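PDB 2R91: 2-Keto-3-deoxy-(6-phospho-)gluconate aldolase from Thermoproteus tenax, which is an aldolase of the dihydrodipicolinate synthetase family, a TIM-barrel protein built here as a tetramer. Local coordinates for residues E157-T162 / D179-A184. Numbering follows the deposited sequence.
Sequences ESLAHT and DSLVFA
The carboxylate of Glu157 is the flat group that carries the polar part of this contact, and Ser180 OG meets it on the syn side of OE1, tilted 20° out of the carboxylate plane. Ser180 OG donates to Glu157 OE1 at 2.9 Å. The other oxygen, OE2, is hydrogen-bonded to Ser178 OG. Because Ser180 OG also pairs with Ser178 OG, its strongest polar partner, the two serine hydroxyls and the carboxylate form a small cluster. Glu157 reaches it through a bend at chi2 (-65°), which turns the chain across to the 179-184 segment. Beside this polar cluster the contact is apolar. Leu181 CD1 approaches the backbone of Glu157, 3.5 Å from its carbonyl O, and lies 4.3 Å from Leu159 CB. A chi1 of -170° turns Leu159 CG away from its own N, and Leu159 sets its CD2 methyl 3.8 Å from Ala184 CB of helix 182-187. Ser158 N-caps helix 159-168: its OG accepts from His161 N at 3.2 Å. Both segments follow barrel strands, 149-154 and 173-176, so the contact joins the helix starts of two successive beta-alpha units at the C-terminal end of the TIM (beta/alpha)8 barrel. Strand 173-176 also touches both segments, Val174 meeting Thr162 and Asn176 meeting Leu181. Helices 202-213 and 217-237 pack on Val182 and Phe183, while Ala160 and Val188 of the second subunit pack against Ser180 and Ala184, respectively.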
ATOM      1  N   GLU A 157      11.202   8.591  -0.267  1.00 24.90           N
ATOM      2  CA  GLU A 157      12.278   7.620  -0.514  1.00 27.86           C
ATOM      3  C   GLU A 157      12.573   7.440  -2.004  1.00 26.05           C
ATOM      4  O   GLU A 157      13.628   6.917  -2.368  1.00 26.41           O
ATOM      5  CB  GLU A 157      11.959   6.245   0.098  1.00 32.41           C
ATOM      6  CG  GLU A 157      11.867   6.210   1.626  1.00 37.84           C
ATOM      7  CD  GLU A 157      13.180   6.509   2.371  1.00 42.28           C
ATOM      8  OE1 GLU A 157      14.312   6.171   1.886  1.00 44.26           O
ATOM      9  OE2 GLU A 157      13.060   7.066   3.486  1.00 44.79           O
ATOM     10  N   SER A 158      11.646   7.858  -2.864  1.00 23.75           N
ATOM     11  CA  SER A 158      11.868   7.718  -4.304  1.00 22.67           C
ATOM     12  C   SER A 158      12.632   8.931  -4.908  1.00 21.74           C
ATOM     13  O   SER A 158      12.054   9.990  -5.141  1.00 20.23           O
ATOM     14  CB  SER A 158      10.540   7.473  -5.010  1.00 23.13           C
ATOM     15  OG  SER A 158      10.685   7.606  -6.410  1.00 24.00           O
ATOM     16  N   LEU A 159      13.940   8.781  -5.138  1.00 20.49           N
ATOM     17  CA  LEU A 159      14.726   9.879  -5.692  1.00 20.55           C
ATOM     18  C   LEU A 159      14.221  10.292  -7.074  1.00 20.93           C
ATOM     19  O   LEU A 159      14.250  11.472  -7.440  1.00 21.57           O
ATOM     20  CB  LEU A 159      16.211   9.502  -5.751  1.00 21.14           C
ATOM     21  CG  LEU A 159      17.166  10.650  -6.080  1.00 21.13           C
ATOM     22  CD1 LEU A 159      17.070  11.768  -4.996  1.00 19.71           C
ATOM     23  CD2 LEU A 159      18.654  10.103  -6.173  1.00 20.96           C
ATOM     24  N   ALA A 160      13.738   9.324  -7.849  1.00 20.21           N
ATOM     25  CA  ALA A 160      13.197   9.632  -9.180  1.00 21.66           C
ATOM     26  C   ALA A 160      11.961  10.539  -9.084  1.00 20.84           C
ATOM     27  O   ALA A 160      11.775  11.402  -9.889  1.00 21.38           O
ATOM     28  CB  ALA A 160      12.839   8.352  -9.918  1.00 21.66           C
ATOM     29  N   HIS A 161      11.118  10.303  -8.095  1.00 21.55           N
ATOM     30  CA  HIS A 161       9.926  11.154  -7.885  1.00 19.92           C
ATOM     31  C   HIS A 161      10.404  12.604  -7.686  1.00 19.35           C
ATOM     32  O   HIS A 161       9.874  13.558  -8.287  1.00 19.47           O
ATOM     33  CB  HIS A 161       9.159  10.596  -6.658  1.00 20.75           C
ATOM     34  CG  HIS A 161       7.840  11.266  -6.409  1.00 21.29           C
ATOM     35  ND1 HIS A 161       7.737  12.471  -5.744  1.00 21.02           N
ATOM     36  CD2 HIS A 161       6.575  10.909  -6.748  1.00 22.59           C
ATOM     37  CE1 HIS A 161       6.461  12.828  -5.676  1.00 20.59           C
ATOM     38  NE2 HIS A 161       5.731  11.898  -6.270  1.00 21.62           N
ATOM     39  N   THR A 162      11.444  12.780  -6.873  1.00 18.46           N
ATOM     40  CA  THR A 162      11.990  14.121  -6.610  1.00 18.98           C
ATOM     41  C   THR A 162      12.614  14.746  -7.853  1.00 20.32           C
ATOM     42  O   THR A 162      12.351  15.924  -8.184  1.00 19.24           O
ATOM     43  CB  THR A 162      13.004  14.101  -5.456  1.00 18.81           C
ATOM     44  OG1 THR A 162      12.423  13.453  -4.333  1.00 19.25           O
ATOM     45  CG2 THR A 162      13.425  15.531  -5.037  1.00 16.54           C
ATOM     46  N   ASP A 179      16.547  11.616   5.010  1.00 16.67           N
ATOM     47  CA  ASP A 179      17.914  11.503   5.564  1.00 18.51           C
ATOM     48  C   ASP A 179      18.751  10.425   4.844  1.00 19.74           C
ATOM     49  O   ASP A 179      19.980  10.521   4.768  1.00 18.60           O
ATOM     50  CB  ASP A 179      17.844  11.140   7.029  1.00 18.90           C
ATOM     51  CG  ASP A 179      17.393  12.317   7.897  1.00 19.80           C
ATOM     52  OD1 ASP A 179      18.152  13.282   8.035  1.00 19.27           O
ATOM     53  OD2 ASP A 179      16.273  12.264   8.392  1.00 21.48           O
ATOM     54  N   SER A 180      18.074   9.400   4.332  1.00 18.58           N
ATOM     55  CA  SER A 180      18.790   8.302   3.656  1.00 19.38           C
ATOM     56  C   SER A 180      19.258   8.699   2.258  1.00 18.95           C
ATOM     57  O   SER A 180      20.001   7.936   1.608  1.00 20.55           O
ATOM     58  CB  SER A 180      17.864   7.101   3.578  1.00 18.82           C
ATOM     59  OG  SER A 180      16.879   7.394   2.598  1.00 22.65           O
ATOM     60  N   LEU A 181      18.832   9.868   1.773  1.00 17.41           N
ATOM     61  CA  LEU A 181      19.166  10.336   0.412  1.00 17.78           C
ATOM     62  C   LEU A 181      20.014  11.623   0.333  1.00 18.16           C
ATOM     63  O   LEU A 181      20.080  12.263  -0.726  1.00 19.76           O
ATOM     64  CB  LEU A 181      17.904  10.489  -0.464  1.00 16.76           C
ATOM     65  CG  LEU A 181      17.132   9.209  -0.809  1.00 16.54           C
ATOM     66  CD1 LEU A 181      15.789   9.504  -1.495  1.00 17.37           C
ATOM     67  CD2 LEU A 181      18.044   8.284  -1.698  1.00 16.37           C
ATOM     68  N   VAL A 182      20.660  12.014   1.427  1.00 17.92           N
ATOM     69  CA  VAL A 182      21.496  13.232   1.403  1.00 18.46           C
ATOM     70  C   VAL A 182      22.643  13.132   0.385  1.00 19.19           C
ATOM     71  O   VAL A 182      22.822  13.979  -0.490  1.00 17.18           O
ATOM     72  CB  VAL A 182      22.046  13.548   2.802  1.00 19.35           C
ATOM     73  CG1 VAL A 182      23.094  14.669   2.739  1.00 19.08           C
ATOM     74  CG2 VAL A 182      20.858  13.971   3.761  1.00 19.02           C
ATOM     75  N   PHE A 183      23.433  12.078   0.532  1.00 19.16           N
ATOM     76  CA  PHE A 183      24.479  11.757  -0.434  1.00 18.92           C
ATOM     77  C   PHE A 183      23.935  11.746  -1.862  1.00 18.23           C
ATOM     78  O   PHE A 183      24.400  12.501  -2.720  1.00 18.79           O
ATOM     79  CB  PHE A 183      25.132  10.426  -0.003  1.00 20.20           C
ATOM     80  CG  PHE A 183      25.840   9.688  -1.096  1.00 21.69           C
ATOM     81  CD1 PHE A 183      26.725  10.340  -1.948  1.00 21.36           C
ATOM     82  CD2 PHE A 183      25.673   8.307  -1.214  1.00 22.37           C
ATOM     83  CE1 PHE A 183      27.405   9.626  -2.968  1.00 22.37           C
ATOM     84  CE2 PHE A 183      26.353   7.581  -2.220  1.00 22.07           C
ATOM     85  CZ  PHE A 183      27.209   8.223  -3.070  1.00 21.77           C
ATOM     86  N   ALA A 184      22.931  10.921  -2.120  1.00 16.87           N
ATOM     87  CA  ALA A 184      22.362  10.797  -3.448  1.00 17.99           C
ATOM     88  C   ALA A 184      21.837  12.123  -4.030  1.00 18.53           C
ATOM     89  O   ALA A 184      22.040  12.419  -5.215  1.00 17.25           O
ATOM     90  CB  ALA A 184      21.263   9.750  -3.450  1.00 16.90           C
TER